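Side-chain contacts in hypothetical protein AQ_328 (Aquifex aeolicus, PDB 1R4V), which is of unknown function but adopts a histone fold and may take part in protein heterodimerization: residues A[108-111]-A[112-115]; A[47-50]-A[51-55]; A[88-91]-A[92-96]. All blocks are in the same frame, centred on the assembly; numbering follows the deposited sequence.

Contact 1: residues A[108-111]-A[112-115]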
loop_
_atom_site.group_PDB
_atom_site.type_symbol
_atom_site.label_atom_id
_atom_site.label_comp_id
_atom_site.label_asym_id
_atom_site.label_seq_id
_atom_site.Cartn_x
_atom_site.Cartn_y
_atom_site.Cartn_z
ATOM N N GLU A 108 5.039 8.609 -6.739
ATOM C CA GLU A 108 5.269 9.724 -5.847
ATOM C C GLU A 108 4.908 9.313 -4.423
ATOM O O GLU A 108 5.572 9.720 -3.470
ATOM C CB GLU A 108 4.460 10.958 -6.279
ATOM C CG GLU A 108 4.688 11.396 -7.722
ATOM C CD GLU A 108 3.717 10.802 -8.748
ATOM O OE1 GLU A 108 3.565 9.553 -8.837
ATOM O OE2 GLU A 108 3.101 11.603 -9.498
ATOM N N LEU A 109 3.862 8.511 -4.264
ATOM C CA LEU A 109 3.408 8.147 -2.929
ATOM C C LEU A 109 4.428 7.215 -2.260
ATOM O O LEU A 109 4.648 7.256 -1.043
ATOM C CB LEU A 109 2.033 7.495 -3.012
ATOM C CG LEU A 109 0.898 8.405 -3.498
ATOM C CD1 LEU A 109 -0.303 7.511 -3.766
ATOM C CD2 LEU A 109 0.630 9.500 -2.489
ATOM N N LEU A 110 5.072 6.385 -3.068
ATOM C CA LEU A 110 6.117 5.486 -2.577
ATOM C C LEU A 110 7.254 6.300 -1.954
ATOM O O LEU A 110 7.702 6.009 -0.850
ATOM C CB LEU A 110 6.661 4.621 -3.714
ATOM C CG LEU A 110 7.041 3.167 -3.413
ATOM C CD1 LEU A 110 8.129 2.780 -4.370
ATOM C CD2 LEU A 110 7.420 2.842 -1.954
ATOM N N GLU A 111 7.718 7.329 -2.653
ATOM C CA GLU A 111 8.763 8.203 -2.118
ATOM C C GLU A 111 8.291 8.948 -0.880
ATOM O O GLU A 111 9.025 9.103 0.088
ATOM C CB GLU A 111 9.278 9.201 -3.156
ATOM C CG GLU A 111 10.681 9.683 -2.824
ATOM C CD GLU A 111 11.320 10.531 -3.921
ATOM O OE1 GLU A 111 12.576 10.496 -4.058
ATOM O OE2 GLU A 111 10.568 11.233 -4.647
ATOM N N TYR A 112 7.049 9.409 -0.916
ATOM C CA TYR A 112 6.459 10.089 0.221
ATOM C C TYR A 112 6.446 9.263 1.500
ATOM O O TYR A 112 6.793 9.788 2.550
ATOM C CB TYR A 112 5.034 10.499 -0.103
ATOM C CG TYR A 112 4.418 11.272 1.029
ATOM C CD1 TYR A 112 4.689 12.621 1.150
ATOM C CD2 TYR A 112 3.589 10.659 1.974
ATOM C CE1 TYR A 112 4.147 13.361 2.157
ATOM C CE2 TYR A 112 3.020 11.404 3.009
ATOM C CZ TYR A 112 3.314 12.759 3.078
ATOM O OH TYR A 112 2.831 13.605 4.043
ATOM N N ILE A 113 6.058 7.987 1.446
ATOM C CA ILE A 113 6.004 7.210 2.687
ATOM C C ILE A 113 7.368 6.879 3.293
ATOM O O ILE A 113 7.440 6.521 4.474
ATOM C CB ILE A 113 5.119 5.960 2.563
ATOM C CG1 ILE A 113 5.628 4.986 1.497
ATOM C CG2 ILE A 113 3.677 6.409 2.323
ATOM C CD1 ILE A 113 5.110 3.564 1.617
ATOM N N ALA A 114 8.442 7.014 2.515
ATOM C CA ALA A 114 9.808 6.816 2.989
ATOM C C ALA A 114 9.904 5.453 3.691
ATOM O O ALA A 114 10.277 5.354 4.863
ATOM C CB ALA A 114 10.238 7.943 3.906
ATOM N N PHE A 115 9.556 4.415 2.940
ATOM C CA PHE A 115 9.442 3.070 3.479
ATOM C C PHE A 115 10.809 2.469 3.809
ATOM O O PHE A 115 11.730 2.552 3.010
ATOM C CB PHE A 115 8.703 2.178 2.474
ATOM C CG PHE A 115 8.597 0.751 2.904
ATOM C CD1 PHE A 115 9.217 -0.258 2.185
ATOM C CD2 PHE A 115 7.888 0.418 4.043
ATOM C CE1 PHE A 115 9.118 -1.579 2.597
ATOM C CE2 PHE A 115 7.779 -0.904 4.457
ATOM C CZ PHE A 115 8.411 -1.903 3.732
HETATM O O HOH W 1 9.703 4.707 0.166
#
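Leu110 and Ile113 meet one helical turn apart, at the end of helix 106-113. Their branch ends approach loosely, Leu110 CD2 lying 4.3 Å from Ile113 CD1. Ile113 packs more closely on backbone oxygens. Its CG1 sits between the backbone N and the carbonyl carbon (chi1 61°), which folds this branch back along the helix. CG1 thus lies 3.3 Å from Leu110 O, while CG2 comes up to Leu109 O. Tyr112 leaves the helix in another direction. Of its side chain, only CB comes close to the preceding turn, 3.4 Å from Leu109 O. The CG of Tyr112 is anti to the backbone N (chi1 -177°), and the ring is carried away from that turn. The phenol then reaches helix 46-62, where OH makes a probable hydrogen bond to Glu50 OE2, and its ring meets Phe29 edge to face. Leu109 turns to the core, against Met135 of helix 131-149 and Leu32 of helix 29-40.

The backbone changes character along these residues. Tyr112 N to Glu108 O and Ile113 N to Leu109 O are regular helical bonds, both 3.0 Å long. Ala114 N instead turns to Glu111 O, 3.3 Å away. This bond is bent (136° at the hydrogen), and the donor stands above the carbonyl plane. A water extends the turn: it donates to Leu110 O at 2.6 Å and accepts from Phe115 N at 2.8 Å. Ala114 has positive phi and is the first residue to leave helical geometry. A positive-phi residue just past the last turn, with a three-residue backbone bond and a water between Leu110 O and Phe115 N, is a water-bridged helix C-terminus, resembling a Schellman motif whose direct 6→1 bond is replaced by solvent.

Contact 2: residues A[47-50]-A[51-55]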
loop_
_atom_site.group_PDB
_atom_site.type_symbol
_atom_site.label_atom_id
_atom_site.label_comp_id
_atom_site.label_asym_id
_atom_site.label_seq_id
_atom_site.Cartn_x
_atom_site.Cartn_y
_atom_site.Cartn_z
ATOM N N GLU A 47 -6.077 14.790 5.404
ATOM C CA GLU A 47 -6.093 14.060 6.670
ATOM C C GLU A 47 -6.301 12.555 6.491
ATOM O O GLU A 47 -5.577 11.753 7.116
ATOM C CB GLU A 47 -7.195 14.574 7.597
ATOM C CG GLU A 47 -7.171 13.852 8.945
ATOM C CD GLU A 47 -8.174 14.368 9.956
ATOM O OE1 GLU A 47 -9.302 14.788 9.587
ATOM O OE2 GLU A 47 -7.798 14.336 11.145
ATOM N N THR A 48 -7.284 12.163 5.673
ATOM C CA THR A 48 -7.548 10.740 5.485
ATOM C C THR A 48 -6.561 10.067 4.524
ATOM O O THR A 48 -6.346 8.857 4.637
ATOM C CB THR A 48 -9.012 10.425 5.088
ATOM O OG1 THR A 48 -9.444 11.183 3.939
ATOM C CG2 THR A 48 -9.952 10.775 6.257
ATOM N N ILE A 49 -5.983 10.812 3.581
ATOM C CA ILE A 49 -4.883 10.290 2.767
ATOM C C ILE A 49 -3.692 9.950 3.648
ATOM O O ILE A 49 -3.084 8.898 3.455
ATOM C CB ILE A 49 -4.450 11.256 1.648
ATOM C CG1 ILE A 49 -5.532 11.358 0.584
ATOM C CG2 ILE A 49 -3.109 10.818 1.003
ATOM C CD1 ILE A 49 -5.416 12.603 -0.310
ATOM N N GLU A 50 -3.346 10.808 4.605
ATOM C CA GLU A 50 -2.252 10.507 5.519
ATOM C C GLU A 50 -2.496 9.214 6.314
ATOM O O GLU A 50 -1.581 8.394 6.487
ATOM C CB GLU A 50 -2.020 11.664 6.496
ATOM C CG GLU A 50 -1.393 12.879 5.849
ATOM C CD GLU A 50 0.080 12.683 5.518
ATOM O OE1 GLU A 50 0.783 11.905 6.205
ATOM O OE2 GLU A 50 0.541 13.337 4.563
ATOM N N LEU A 51 -3.721 9.053 6.808
ATOM C CA LEU A 51 -4.082 7.852 7.554
ATOM C C LEU A 51 -4.000 6.614 6.667
ATOM O O LEU A 51 -3.477 5.576 7.094
ATOM C CB LEU A 51 -5.477 8.010 8.185
ATOM C CG LEU A 51 -5.550 9.030 9.334
ATOM C CD1 LEU A 51 -6.999 9.313 9.710
ATOM C CD2 LEU A 51 -4.825 8.531 10.551
ATOM N N LEU A 52 -4.498 6.735 5.443
ATOM C CA LEU A 52 -4.473 5.663 4.453
ATOM C C LEU A 52 -3.028 5.248 4.165
ATOM O O LEU A 52 -2.686 4.063 4.210
ATOM C CB LEU A 52 -5.168 6.114 3.173
ATOM C CG LEU A 52 -5.015 5.240 1.918
ATOM C CD1 LEU A 52 -5.604 3.829 2.167
ATOM C CD2 LEU A 52 -5.698 5.924 0.782
ATOM N N LEU A 53 -2.177 6.222 3.878
ATOM C CA LEU A 53 -0.763 5.949 3.599
ATOM C C LEU A 53 0.006 5.379 4.786
ATOM O O LEU A 53 0.906 4.548 4.594
ATOM C CB LEU A 53 -0.070 7.210 3.076
ATOM C CG LEU A 53 -0.590 7.789 1.769
ATOM C CD1 LEU A 53 0.226 9.060 1.445
ATOM C CD2 LEU A 53 -0.519 6.792 0.650
ATOM N N ASN A 54 -0.327 5.792 6.013
ATOM C CA ASN A 54 0.323 5.213 7.179
ATOM C C ASN A 54 -0.072 3.740 7.318
ATOM O O ASN A 54 0.758 2.930 7.697
ATOM C CB ASN A 54 0.034 5.970 8.462
ATOM C CG ASN A 54 0.782 7.293 8.546
ATOM O OD1 ASN A 54 1.786 7.511 7.864
ATOM N ND2 ASN A 54 0.294 8.182 9.411
ATOM N N SER A 55 -1.315 3.408 6.987
ATOM C CA SER A 55 -1.800 2.037 7.032
ATOM C C SER A 55 -1.151 1.193 5.924
ATOM O O SER A 55 -0.769 0.041 6.149
ATOM C CB SER A 55 -3.330 2.012 6.956
ATOM O OG SER A 55 -3.802 0.686 6.939
#
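Asn54 lies back over the carbonyl of Glu50, one turn earlier in helix 46-62. Asn54 N bonds to Glu50 O at 2.9 Å. The Asn54 amide lies back beside the same oxygen, with CG 3.3 Å from Glu50 O; its ND2 is badly angled and makes no bond there. The Glu50 side chain takes another course. Its CB stays by Leu51 N, but the chain bends at chi2 (-73°), and its carboxylate has its partner in Tyr112 on helix 106-113. The side chain also touches Phe29 of helix 29-40.

Leu51 turns back over the preceding turn. With CG anti to the carbonyl carbon (chi1 -70°), it lies alongside the Glu47 carbonyl, CG being 3.5 Å from Glu47 O. Leu51 N also bonds to that oxygen, at 3.3 Å. Beyond the helix, Leu51 packs on Arg157 of helix 157-168.

Ile49 and Leu53 lie side by side and point the same way. Ile49 CG2 touches Leu53 CD1 at 3.8 Å. Leu53 CG also rests 3.2 Å from Ile49 O, which accepts the nearly straight bond from Leu53 N (2.9 Å, 169°). Leu53 continues onto Met135 and onto Leu109, Tyr112 and Ile113. With the branch of Leu53 cut back to an alanine, Ile49 CG2 loses its neighbour, and a gap is likely to open towards Leu109 and Tyr112.

Mostly apolar branches join this helix to its neighbours, and Glu50, partly exposed, adds a polar tie to helix 106-113. Such chemistry is consistent with an amphipathic helix built into a helical core.

Contact 3: residues A[88-91]-A[92-96]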
loop_
_atom_site.group_PDB
_atom_site.type_symbol
_atom_site.label_atom_id
_atom_site.label_comp_id
_atom_site.label_asym_id
_atom_site.label_seq_id
_atom_site.Cartn_x
_atom_site.Cartn_y
_atom_site.Cartn_z
ATOM N N LYS A 88 -2.596 -14.825 -1.401
ATOM C CA LYS A 88 -3.370 -14.885 -2.633
ATOM C C LYS A 88 -4.292 -13.701 -2.789
ATOM O O LYS A 88 -4.437 -13.188 -3.892
ATOM C CB LYS A 88 -4.178 -16.186 -2.734
ATOM C CG LYS A 88 -3.362 -17.371 -3.232
ATOM C CD LYS A 88 -3.239 -17.368 -4.769
ATOM C CE LYS A 88 -1.915 -17.983 -5.225
ATOM N NZ LYS A 88 -1.575 -17.884 -6.681
ATOM N N ALA A 89 -4.920 -13.259 -1.706
ATOM C CA ALA A 89 -5.819 -12.122 -1.759
ATOM C C ALA A 89 -5.067 -10.868 -2.183
ATOM O O ALA A 89 -5.534 -10.152 -3.060
ATOM C CB ALA A 89 -6.526 -11.898 -0.412
ATOM N N LEU A 90 -3.924 -10.589 -1.569
ATOM C CA LEU A 90 -3.129 -9.433 -1.997
ATOM C C LEU A 90 -2.576 -9.575 -3.414
ATOM O O LEU A 90 -2.544 -8.591 -4.153
ATOM C CB LEU A 90 -1.986 -9.143 -1.019
ATOM C CG LEU A 90 -1.122 -7.910 -1.335
ATOM C CD1 LEU A 90 -1.936 -6.638 -1.557
ATOM C CD2 LEU A 90 -0.118 -7.678 -0.220
ATOM N N GLU A 91 -2.123 -10.766 -3.786
ATOM C CA GLU A 91 -1.677 -11.043 -5.155
ATOM C C GLU A 91 -2.721 -10.638 -6.192
ATOM O O GLU A 91 -2.366 -10.099 -7.234
ATOM C CB GLU A 91 -1.335 -12.517 -5.372
ATOM C CG GLU A 91 0.102 -12.868 -5.071
ATOM C CD GLU A 91 0.305 -14.350 -4.774
ATOM O OE1 GLU A 91 1.063 -14.669 -3.814
ATOM O OE2 GLU A 91 -0.296 -15.187 -5.501
ATOM N N GLU A 92 -3.993 -10.889 -5.909
ATOM C CA GLU A 92 -5.089 -10.498 -6.784
ATOM C C GLU A 92 -5.203 -8.974 -6.912
ATOM O O GLU A 92 -5.333 -8.460 -8.024
ATOM C CB GLU A 92 -6.405 -11.120 -6.302
ATOM C CG GLU A 92 -7.529 -10.967 -7.312
ATOM C CD GLU A 92 -8.866 -11.565 -6.884
ATOM O OE1 GLU A 92 -8.889 -12.565 -6.113
ATOM O OE2 GLU A 92 -9.912 -11.024 -7.343
ATOM N N HIS A 93 -5.145 -8.254 -5.795
ATOM C CA HIS A 93 -5.086 -6.798 -5.818
ATOM C C HIS A 93 -3.879 -6.248 -6.580
ATOM O O HIS A 93 -4.014 -5.273 -7.315
ATOM C CB HIS A 93 -5.136 -6.244 -4.397
ATOM C CG HIS A 93 -6.501 -6.313 -3.804
ATOM N ND1 HIS A 93 -6.797 -7.066 -2.689
ATOM C CD2 HIS A 93 -7.659 -5.731 -4.189
ATOM C CE1 HIS A 93 -8.081 -6.939 -2.414
ATOM N NE2 HIS A 93 -8.629 -6.141 -3.311
ATOM N N ILE A 94 -2.712 -6.866 -6.425
ATOM C CA ILE A 94 -1.515 -6.451 -7.132
ATOM C C ILE A 94 -1.711 -6.636 -8.639
ATOM O O ILE A 94 -1.402 -5.739 -9.432
ATOM C CB ILE A 94 -0.273 -7.214 -6.617
ATOM C CG1 ILE A 94 0.039 -6.811 -5.176
ATOM C CG2 ILE A 94 0.978 -6.938 -7.469
ATOM C CD1 ILE A 94 1.128 -7.623 -4.544
ATOM N N LYS A 95 -2.221 -7.793 -9.039
ATOM C CA LYS A 95 -2.529 -8.033 -10.449
ATOM C C LYS A 95 -3.540 -7.047 -11.025
ATOM O O LYS A 95 -3.357 -6.570 -12.153
ATOM C CB LYS A 95 -3.034 -9.456 -10.653
ATOM C CG LYS A 95 -1.950 -10.507 -10.591
ATOM C CD LYS A 95 -2.546 -11.917 -10.767
ATOM C CE LYS A 95 -1.651 -13.017 -10.163
ATOM N NZ LYS A 95 -0.215 -12.839 -10.524
ATOM N N ASN A 96 -4.601 -6.754 -10.275
ATOM C CA ASN A 96 -5.598 -5.769 -10.707
ATOM C C ASN A 96 -4.966 -4.395 -10.842
ATOM O O ASN A 96 -5.306 -3.662 -11.773
ATOM C CB ASN A 96 -6.797 -5.625 -9.764
ATOM C CG ASN A 96 -7.674 -6.860 -9.695
ATOM O OD1 ASN A 96 -7.621 -7.748 -10.547
ATOM N ND2 ASN A 96 -8.489 -6.920 -8.645
HETATM O O HOH W 2 0.850 -10.755 -7.972
#
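Residues 88-96 form regular helix, with Ile94 N bonding Leu90 O at 2.9 Å and Lys95 N bonding Glu91 O, while the His93 N to Ala89 O bond is weak. Leu90 and Ile94 cross obliquely on one side. Leu90 CG meets Ile94 CD1 at 3.9 Å, and Ile94 CG1 leans back to 3.3 Å from Leu90 O. His93 CB lies 3.5 Å from Leu90 O, and Leu90 CA sits at the edge of the imidazole, near its plane.

A neighbouring side is charged. Lys88 NZ makes a salt bridge, weak as a hydrogen bond, with Glu91 OE2 at 3.2 Å. Lys95 runs its CG past Glu91 O at 3.4 Å. Its NZ stays 5.5 Å from Glu91 OE2, so any attraction there probably acts at a distance. A water links Lys95 NZ to Glu91 O by two weak bonds.

This first part of helix 88-98 rests on helix 131-149. Leu90 touches Leu138, His93 lies on Leu140 and Met141, and Ile94 meets Asn133. Leu90 also reaches Leu63 and Phe171, so the apolar side faces the body of the chain.

How the contacts relate
Contacts 1 and 2 are partly buried and belong to one packing unit: they touch directly through Tyr112, Leu109, Ile113 and Leu53. Contact 3 is a surface contact across the chain's centre, its centre 21 Å from those of the other two and touching neither. Helix 131-149 is common ground, since side chains of all three rest on it. Chemistry follows place. Contact 2 is continuous helix with an apolar inner face, contact 1 is a helix end finished by water, and contact 3 has one apolar side and a charged side with a weak ion pair.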